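Local atomic coordinates of E3 ubiquitin-protein ligase HERC2 (PDB entry 4L1M), a protein that acts as a HECT-type E3 ubiquitin ligase, probably transferring ubiquitin to substrate proteins, and carries RCC1-like beta-propeller domains. Residues 157-168 with 208-219; 172-180 with 192-202. All blocks are in the same frame, centred on the assembly; numbering follows the deposited sequence.

The first RCC1-like domain of HERC2 is a seven-bladed beta-propeller, and the two contacts illustrate the two tasks of such a fold: building a blade and joining it to the next. From the N terminus, the chain runs through 157-168, the hairpin of the two inner strands of one blade, then forms the third strand in 172-180. Residues 192-202 return along it as the outer strand, closing contact 2. The chain then crosses to the following blade, where 208-219 packs against 157-168 and closes contact 1. Both segments of contact 2 therefore fall within the larger loop of contact 1, and strands 164-169 and 174-178, adjacent in one sheet, connect the two.

Contact 1: residues 157-168 with 208-219; sequences HIACGSTYSAAI and IDVACGSGDAQT
The interface between the inner hairpins of two consecutive propeller blades is built here round Tyr-164, which reaches from one hairpin to the loop between the two strands of the other. With CG between the backbone N and the carbonyl carbon (chi1 64°), the ring reaches across to Cys-212, its OH leading. That OH accepts a hydrogen bond from Gly-213 N (3.0 Å) and donates to Thr-219 OG1 (2.7 Å), so two bonds hold the hydroxyl; Thr-219 OG1 is also bonded to Arg-184 O. Cys-212 SG lies obliquely to the ring, 4.3 Å from the Tyr-164 centroid, a sulfur-aromatic contact. Beside it, Ser-162 N donates to Gly-213 O, and a water bridges Cys-160 O to Cys-212 N. Toward the other end of the strands the contact turns apolar: Val-210 CG1 meets Ala-159 CB at 4.0 Å and Ile-168 CD1 at 3.8 Å, with Ala-166 CB close by. His-157 CE1 adds a contact with Asp-209 OD1, while Asp-209 OD2 is bonded to Val-264 N. Strand 208-212 runs nearly parallel to 157-160, its reverse face packing on strand 261-267 of the next blade, whereas Ile-158 and Cys-160 face strand 108-113 of the preceding one.

Contact 2: residues 172-180 with 192-202; sequences GELYTWGRG and DEAIPMLVAGL
Thr-176 and Met-197 form the hydrogen-bonded pair at the middle of an antiparallel ladder that adds the outer strand to a propeller blade. Thr-176 N donates to Met-197 O, and Met-197 N returns a bond to Thr-176 O. Beyond the corner at Ala-194 and Ile-195, Gly-178 and Glu-193 pair in the same reciprocal way, the shift of two residues between the pairs marking a beta bulge. At the other end Val-199 N meets Leu-174 O at 2.8 Å, nearly along the C=O axis. At the Gly-180 end, the Asp-192 carboxylate grips both backbone and side chain: OD1 accepts a hydrogen bond from Gly-180 N (2.8 Å) on its anti side, while OD2 forms a salt bridge with Arg-179 NH1 (3.0 Å), whose hydrogen bond is weak, the guanidinium and carboxylate planes 73° apart. Trp-177 CG lies between its backbone N and carbonyl carbon (chi1 64°), which turns a face of the indole to Pro-196, whose CG lies 3.9 Å from the centroid of the six-membered ring in a CH-pi contact. Leu-198 CD1 sits over one face of the Tyr-175 ring, toward its rim; Tyr-175 OH donates to Glu-173 OE1 (2.8 Å). Among aliphatic groups, Leu-174 CG and Val-199 CG2 lie side by side, 3.9 Å apart. On its other edge, strand 174-178 bonds to strand 164-169 of the same sheet, and Leu-174 and Leu-202 extend the packing onto strands 207-212 and 228-232 of the following blade.

Contact 1: residues 157-168 with 208-219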
loop_
_atom_site.group_PDB
_atom_site.type_symbol
_atom_site.label_atom_id
_atom_site.label_comp_id
_atom_site.label_asym_id
_atom_site.label_seq_id
_atom_site.Cartn_x
_atom_site.Cartn_y
_atom_site.Cartn_z
ATOM N N HIS A 157 1.874 4.041 -12.168
ATOM C CA HIS A 157 1.686 3.589 -10.800
ATOM C C HIS A 157 2.290 4.588 -9.810
ATOM O O HIS A 157 3.244 5.266 -10.128
ATOM C CB HIS A 157 2.289 2.216 -10.610
ATOM C CG HIS A 157 1.729 1.497 -9.431
ATOM N ND1 HIS A 157 2.298 1.521 -8.167
ATOM C CD2 HIS A 157 0.595 0.773 -9.318
ATOM C CE1 HIS A 157 1.539 0.817 -7.339
ATOM N NE2 HIS A 157 0.500 0.356 -8.014
ATOM N N ILE A 158 1.695 4.692 -8.630
ATOM C CA ILE A 158 2.207 5.563 -7.576
ATOM C C ILE A 158 2.195 4.864 -6.203
ATOM O O ILE A 158 1.388 3.955 -5.949
ATOM C CB ILE A 158 1.410 6.870 -7.460
ATOM C CG1 ILE A 158 -0.084 6.596 -7.440
ATOM C CG2 ILE A 158 1.769 7.794 -8.600
ATOM C CD1 ILE A 158 -0.925 7.781 -7.000
ATOM N N ALA A 159 3.110 5.272 -5.334
ATOM C CA ALA A 159 3.221 4.638 -4.048
ATOM C C ALA A 159 3.816 5.607 -3.066
ATOM O O ALA A 159 4.592 6.460 -3.445
ATOM C CB ALA A 159 4.086 3.399 -4.157
ATOM N N CYS A 160 3.467 5.438 -1.791
ATOM C CA CYS A 160 4.042 6.203 -0.715
ATOM C C CYS A 160 4.650 5.308 0.355
ATOM O O CYS A 160 4.131 4.222 0.666
ATOM C CB CYS A 160 2.968 7.034 -0.049
ATOM S SG CYS A 160 2.283 8.328 -1.083
ATOM N N GLY A 161 5.733 5.798 0.942
ATOM C CA GLY A 161 6.241 5.294 2.207
ATOM C C GLY A 161 5.833 6.252 3.296
ATOM O O GLY A 161 5.064 7.191 3.059
ATOM N N SER A 162 6.326 6.021 4.507
ATOM C CA SER A 162 6.031 6.945 5.614
ATOM C C SER A 162 6.693 8.286 5.368
ATOM O O SER A 162 6.121 9.315 5.703
ATOM C CB SER A 162 6.479 6.367 6.960
ATOM O OG SER A 162 7.860 6.092 6.934
ATOM N N THR A 163 7.878 8.273 4.763
ATOM C CA THR A 163 8.622 9.504 4.526
ATOM C C THR A 163 9.176 9.672 3.111
ATOM O O THR A 163 10.031 10.529 2.879
ATOM C CB THR A 163 9.803 9.605 5.512
ATOM O OG1 THR A 163 10.687 8.506 5.300
ATOM C CG2 THR A 163 9.303 9.608 6.956
ATOM N N TYR A 164 8.718 8.848 2.176
ATOM C CA TYR A 164 9.199 8.920 0.806
ATOM C C TYR A 164 8.114 8.510 -0.164
ATOM O O TYR A 164 6.986 8.257 0.253
ATOM C CB TYR A 164 10.482 8.108 0.619
ATOM C CG TYR A 164 10.403 6.613 0.818
ATOM C CD1 TYR A 164 10.043 6.053 2.043
ATOM C CD2 TYR A 164 10.789 5.752 -0.197
ATOM C CE1 TYR A 164 10.009 4.672 2.218
ATOM C CE2 TYR A 164 10.760 4.380 -0.022
ATOM C CZ TYR A 164 10.371 3.841 1.177
ATOM O OH TYR A 164 10.359 2.461 1.324
ATOM N N SER A 165 8.452 8.495 -1.455
ATOM C CA SER A 165 7.479 8.318 -2.507
ATOM C C SER A 165 8.111 7.565 -3.692
ATOM O O SER A 165 9.342 7.554 -3.859
ATOM C CB SER A 165 6.977 9.692 -2.973
ATOM O OG SER A 165 6.381 10.427 -1.913
ATOM N N ALA A 166 7.272 6.941 -4.515
ATOM C CA ALA A 166 7.760 6.344 -5.746
ATOM C C ALA A 166 6.733 6.438 -6.870
ATOM O O ALA A 166 5.537 6.712 -6.630
ATOM C CB ALA A 166 8.164 4.901 -5.518
ATOM N N ALA A 167 7.208 6.218 -8.097
ATOM C CA ALA A 167 6.324 6.110 -9.214
ATOM C C ALA A 167 6.942 5.297 -10.330
ATOM O O ALA A 167 8.147 5.248 -10.475
ATOM C CB ALA A 167 5.948 7.494 -9.707
ATOM N N ILE A 168 6.100 4.664 -11.124
ATOM C CA ILE A 168 6.543 3.817 -12.225
ATOM C C ILE A 168 5.984 4.384 -13.540
ATOM O O ILE A 168 4.810 4.749 -13.608
ATOM C CB ILE A 168 6.059 2.360 -12.011
ATOM C CG1 ILE A 168 6.574 1.816 -10.679
ATOM C CG2 ILE A 168 6.556 1.448 -13.116
ATOM C CD1 ILE A 168 5.939 0.507 -10.252
ATOM N N ILE A 208 7.149 -3.325 -12.616
ATOM C CA ILE A 208 5.671 -3.329 -12.680
ATOM C C ILE A 208 4.953 -3.107 -11.351
ATOM O O ILE A 208 3.759 -2.813 -11.343
ATOM C CB ILE A 208 5.118 -4.622 -13.308
ATOM C CG1 ILE A 208 5.400 -5.835 -12.401
ATOM C CG2 ILE A 208 5.685 -4.794 -14.718
ATOM C CD1 ILE A 208 4.776 -7.125 -12.903
ATOM N N ASP A 209 5.643 -3.285 -10.238
ATOM C CA ASP A 209 5.085 -2.930 -8.950
ATOM C C ASP A 209 6.189 -2.460 -8.023
ATOM O O ASP A 209 7.363 -2.806 -8.207
ATOM C CB ASP A 209 4.334 -4.110 -8.337
ATOM C CG ASP A 209 3.402 -3.687 -7.221
ATOM O OD1 ASP A 209 2.820 -2.557 -7.286
ATOM O OD2 ASP A 209 3.251 -4.483 -6.264
ATOM N N VAL A 210 5.804 -1.668 -7.034
ATOM C CA VAL A 210 6.713 -1.168 -6.020
ATOM C C VAL A 210 5.924 -0.936 -4.740
ATOM O O VAL A 210 4.778 -0.533 -4.797
ATOM C CB VAL A 210 7.413 0.138 -6.480
ATOM C CG1 VAL A 210 6.434 1.273 -6.612
ATOM C CG2 VAL A 210 8.529 0.530 -5.520
ATOM N N ALA A 211 6.541 -1.185 -3.587
ATOM C CA ALA A 211 5.919 -0.893 -2.289
ATOM C C ALA A 211 6.957 -0.286 -1.313
ATOM O O ALA A 211 8.140 -0.672 -1.309
ATOM C CB ALA A 211 5.290 -2.139 -1.704
ATOM N N CYS A 212 6.498 0.672 -0.505
ATOM C CA CYS A 212 7.346 1.410 0.381
ATOM C C CYS A 212 6.998 1.161 1.848
ATOM O O CYS A 212 5.846 1.004 2.186
ATOM C CB CYS A 212 7.209 2.873 0.070
ATOM S SG CYS A 212 7.627 3.280 -1.624
ATOM N N GLY A 213 8.014 1.171 2.717
ATOM C CA GLY A 213 7.840 0.894 4.126
ATOM C C GLY A 213 7.915 2.118 5.023
ATOM O O GLY A 213 7.856 3.249 4.557
ATOM N N SER A 214 8.029 1.859 6.324
ATOM C CA SER A 214 8.028 2.871 7.361
ATOM C C SER A 214 9.136 2.659 8.371
ATOM O O SER A 214 9.898 1.707 8.280
ATOM C CB SER A 214 6.685 2.899 8.085
ATOM O OG SER A 214 6.372 1.670 8.673
ATOM N N GLY A 215 9.233 3.592 9.327
ATOM C CA GLY A 215 10.368 3.665 10.263
ATOM C C GLY A 215 11.636 3.544 9.452
ATOM O O GLY A 215 11.800 4.249 8.454
ATOM N N ASP A 216 12.533 2.667 9.881
ATOM C CA ASP A 216 13.741 2.374 9.116
ATOM C C ASP A 216 13.289 1.452 8.042
ATOM O O ASP A 216 13.053 0.275 8.272
ATOM C CB ASP A 216 14.797 1.728 10.024
ATOM C CG ASP A 216 15.305 2.701 11.123
ATOM O OD1 ASP A 216 14.914 3.886 11.128
ATOM O OD2 ASP A 216 16.091 2.258 11.972
ATOM N N ALA A 217 13.091 2.014 6.867
ATOM C CA ALA A 217 12.200 1.436 5.872
ATOM C C ALA A 217 12.924 0.643 4.830
ATOM O O ALA A 217 14.035 0.994 4.423
ATOM C CB ALA A 217 11.436 2.542 5.183
ATOM N N GLN A 218 12.250 -0.403 4.383
ATOM C CA GLN A 218 12.614 -1.155 3.204
ATOM C C GLN A 218 11.771 -0.734 2.019
ATOM O O GLN A 218 10.708 -0.133 2.167
ATOM C CB GLN A 218 12.410 -2.681 3.432
ATOM C CG GLN A 218 10.984 -3.209 3.216
ATOM C CD GLN A 218 10.036 -2.992 4.397
ATOM O OE1 GLN A 218 10.080 -1.986 5.061
ATOM N NE2 GLN A 218 9.147 -3.945 4.625
ATOM N N THR A 219 12.231 -1.109 0.835
ATOM C CA THR A 219 11.507 -0.840 -0.388
ATOM C C THR A 219 11.532 -2.123 -1.194
ATOM O O THR A 219 12.552 -2.781 -1.232
ATOM C CB THR A 219 12.193 0.310 -1.142
ATOM O OG1 THR A 219 12.270 1.472 -0.277
ATOM C CG2 THR A 219 11.446 0.647 -2.422
HETATM O O HOH W 1 3.856 1.916 -0.849
#

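Contact 2: residues 172-180 with 192-202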
loop_
_atom_site.group_PDB
_atom_site.type_symbol
_atom_site.label_atom_id
_atom_site.label_comp_id
_atom_site.label_asym_id
_atom_site.label_seq_id
_atom_site.Cartn_x
_atom_site.Cartn_y
_atom_site.Cartn_z
ATOM N N GLY A 172 8.538 1.239 -17.717
ATOM C CA GLY A 172 9.097 0.428 -16.641
ATOM C C GLY A 172 10.247 1.050 -15.850
ATOM O O GLY A 172 10.970 0.347 -15.157
ATOM N N GLU A 173 10.424 2.360 -15.937
ATOM C CA GLU A 173 11.366 3.057 -15.049
ATOM C C GLU A 173 10.737 3.295 -13.692
ATOM O O GLU A 173 9.547 3.563 -13.598
ATOM C CB GLU A 173 11.773 4.404 -15.632
ATOM C CG GLU A 173 12.567 4.317 -16.921
ATOM C CD GLU A 173 12.989 5.689 -17.437
ATOM O OE1 GLU A 173 12.249 6.681 -17.200
ATOM O OE2 GLU A 173 14.067 5.758 -18.081
ATOM N N LEU A 174 11.550 3.224 -12.649
ATOM C CA LEU A 174 11.121 3.471 -11.281
ATOM C C LEU A 174 11.819 4.719 -10.748
ATOM O O LEU A 174 13.027 4.821 -10.825
ATOM C CB LEU A 174 11.476 2.284 -10.397
ATOM C CG LEU A 174 11.233 2.527 -8.912
ATOM C CD1 LEU A 174 9.759 2.793 -8.657
ATOM C CD2 LEU A 174 11.714 1.361 -8.073
ATOM N N TYR A 175 11.034 5.657 -10.214
ATOM C CA TYR A 175 11.530 6.913 -9.649
ATOM C C TYR A 175 11.188 6.892 -8.185
ATOM O O TYR A 175 10.099 6.477 -7.833
ATOM C CB TYR A 175 10.866 8.131 -10.333
ATOM C CG TYR A 175 11.372 8.350 -11.746
ATOM C CD1 TYR A 175 10.844 7.640 -12.807
ATOM C CD2 TYR A 175 12.406 9.231 -12.002
ATOM C CE1 TYR A 175 11.315 7.820 -14.089
ATOM C CE2 TYR A 175 12.901 9.409 -13.273
ATOM C CZ TYR A 175 12.355 8.705 -14.323
ATOM O OH TYR A 175 12.846 8.894 -15.613
ATOM N N THR A 176 12.125 7.303 -7.336
ATOM C CA THR A 176 11.861 7.437 -5.917
ATOM C C THR A 176 12.323 8.806 -5.451
ATOM O O THR A 176 13.136 9.442 -6.113
ATOM C CB THR A 176 12.613 6.386 -5.107
ATOM O OG1 THR A 176 13.981 6.355 -5.527
ATOM C CG2 THR A 176 11.996 5.003 -5.309
ATOM N N TRP A 177 11.753 9.292 -4.344
ATOM C CA TRP A 177 12.158 10.585 -3.767
ATOM C C TRP A 177 11.652 10.725 -2.341
ATOM O O TRP A 177 10.800 9.967 -1.902
ATOM C CB TRP A 177 11.707 11.764 -4.649
ATOM C CG TRP A 177 10.213 11.947 -4.798
ATOM C CD1 TRP A 177 9.427 12.849 -4.129
ATOM C CD2 TRP A 177 9.330 11.234 -5.677
ATOM N NE1 TRP A 177 8.122 12.733 -4.524
ATOM C CE2 TRP A 177 8.027 11.749 -5.467
ATOM C CE3 TRP A 177 9.505 10.196 -6.610
ATOM C CZ2 TRP A 177 6.911 11.279 -6.166
ATOM C CZ3 TRP A 177 8.384 9.716 -7.295
ATOM C CH2 TRP A 177 7.108 10.270 -7.080
ATOM N N GLY A 178 12.198 11.701 -1.624
ATOM C CA GLY A 178 11.879 11.904 -0.196
ATOM C C GLY A 178 13.092 11.597 0.653
ATOM O O GLY A 178 14.220 11.787 0.211
ATOM N N ARG A 179 12.857 11.098 1.868
ATOM C CA ARG A 179 13.947 10.810 2.814
ATOM C C ARG A 179 14.773 9.660 2.322
ATOM O O ARG A 179 14.263 8.734 1.718
ATOM C CB ARG A 179 13.403 10.491 4.190
ATOM C CG ARG A 179 12.801 11.677 4.914
ATOM C CD ARG A 179 13.879 12.573 5.488
ATOM N NE ARG A 179 13.318 13.626 6.363
ATOM C CZ ARG A 179 14.019 14.651 6.867
ATOM N NH1 ARG A 179 15.308 14.806 6.585
ATOM N NH2 ARG A 179 13.434 15.535 7.655
ATOM N N GLY A 180 16.072 9.724 2.586
ATOM C CA GLY A 180 17.024 8.761 2.030
ATOM C C GLY A 180 17.639 7.816 3.042
ATOM O O GLY A 180 18.384 6.926 2.662
ATOM N N ASP A 192 18.748 12.524 0.930
ATOM C CA ASP A 192 17.364 12.891 0.630
ATOM C C ASP A 192 17.259 13.374 -0.815
ATOM O O ASP A 192 18.236 13.839 -1.367
ATOM C CB ASP A 192 16.898 14.006 1.571
ATOM C CG ASP A 192 16.738 13.543 3.012
ATOM O OD1 ASP A 192 16.838 12.321 3.281
ATOM O OD2 ASP A 192 16.484 14.407 3.874
ATOM N N GLU A 193 16.083 13.270 -1.424
ATOM C CA GLU A 193 15.858 13.846 -2.770
ATOM C C GLU A 193 14.475 14.465 -2.853
ATOM O O GLU A 193 13.466 13.796 -2.629
ATOM C CB GLU A 193 16.062 12.808 -3.877
ATOM C CG GLU A 193 17.516 12.382 -4.120
ATOM C CD GLU A 193 18.445 13.550 -4.484
ATOM O OE1 GLU A 193 18.003 14.570 -5.094
ATOM O OE2 GLU A 193 19.648 13.458 -4.183
ATOM N N ALA A 194 14.438 15.741 -3.193
ATOM C CA ALA A 194 13.200 16.513 -3.283
ATOM C C ALA A 194 12.584 16.517 -4.705
ATOM O O ALA A 194 11.555 17.164 -4.944
ATOM C CB ALA A 194 13.479 17.945 -2.842
ATOM N N ILE A 195 13.260 15.849 -5.631
ATOM C CA ILE A 195 12.872 15.761 -7.023
ATOM C C ILE A 195 12.941 14.263 -7.365
ATOM O O ILE A 195 13.871 13.591 -6.951
ATOM C CB ILE A 195 13.868 16.554 -7.902
ATOM C CG1 ILE A 195 13.612 18.068 -7.785
ATOM C CG2 ILE A 195 13.821 16.125 -9.365
ATOM C CD1 ILE A 195 12.305 18.554 -8.382
ATOM N N PRO A 196 11.954 13.739 -8.111
ATOM C CA PRO A 196 11.993 12.305 -8.447
ATOM C C PRO A 196 13.270 11.895 -9.156
ATOM O O PRO A 196 13.732 12.608 -10.033
ATOM C CB PRO A 196 10.786 12.132 -9.373
ATOM C CG PRO A 196 9.850 13.204 -8.958
ATOM C CD PRO A 196 10.711 14.377 -8.573
ATOM N N MET A 197 13.846 10.775 -8.750
ATOM C CA MET A 197 15.112 10.330 -9.310
ATOM C C MET A 197 15.048 8.878 -9.749
ATOM O O MET A 197 14.589 8.018 -9.009
ATOM C CB MET A 197 16.243 10.538 -8.309
ATOM C CG MET A 197 17.639 10.300 -8.889
ATOM S SD MET A 197 18.887 10.817 -7.697
ATOM C CE MET A 197 20.309 9.808 -8.215
ATOM N N LEU A 198 15.532 8.635 -10.963
ATOM C CA LEU A 198 15.568 7.320 -11.561
ATOM C C LEU A 198 16.335 6.349 -10.703
ATOM O O LEU A 198 17.429 6.657 -10.247
ATOM C CB LEU A 198 16.238 7.392 -12.932
ATOM C CG LEU A 198 16.305 6.073 -13.736
ATOM C CD1 LEU A 198 14.903 5.571 -14.068
ATOM C CD2 LEU A 198 17.100 6.246 -15.012
ATOM N N VAL A 199 15.765 5.172 -10.478
ATOM C CA VAL A 199 16.511 4.098 -9.839
ATOM C C VAL A 199 17.362 3.388 -10.918
ATOM O O VAL A 199 16.929 2.416 -11.548
ATOM C CB VAL A 199 15.591 3.120 -9.073
ATOM C CG1 VAL A 199 16.403 2.041 -8.383
ATOM C CG2 VAL A 199 14.794 3.864 -8.032
ATOM N N ALA A 200 18.586 3.867 -11.101
ATOM C CA ALA A 200 19.516 3.299 -12.102
ATOM C C ALA A 200 19.723 1.778 -12.012
ATOM O O ALA A 200 19.884 1.124 -13.018
ATOM C CB ALA A 200 20.873 4.002 -12.015
ATOM N N GLY A 201 19.738 1.232 -10.805
ATOM C CA GLY A 201 19.993 -0.190 -10.619
ATOM C C GLY A 201 19.021 -1.130 -11.309
ATOM O O GLY A 201 19.326 -2.308 -11.496
ATOM N N LEU A 202 17.826 -0.641 -11.637
ATOM C CA LEU A 202 16.830 -1.463 -12.347
ATOM C C LEU A 202 16.669 -1.064 -13.803
ATOM O O LEU A 202 15.866 -1.632 -14.494
ATOM C CB LEU A 202 15.485 -1.408 -11.600
ATOM C CG LEU A 202 15.514 -2.172 -10.270
ATOM C CD1 LEU A 202 14.366 -1.755 -9.365
ATOM C CD2 LEU A 202 15.462 -3.672 -10.486
#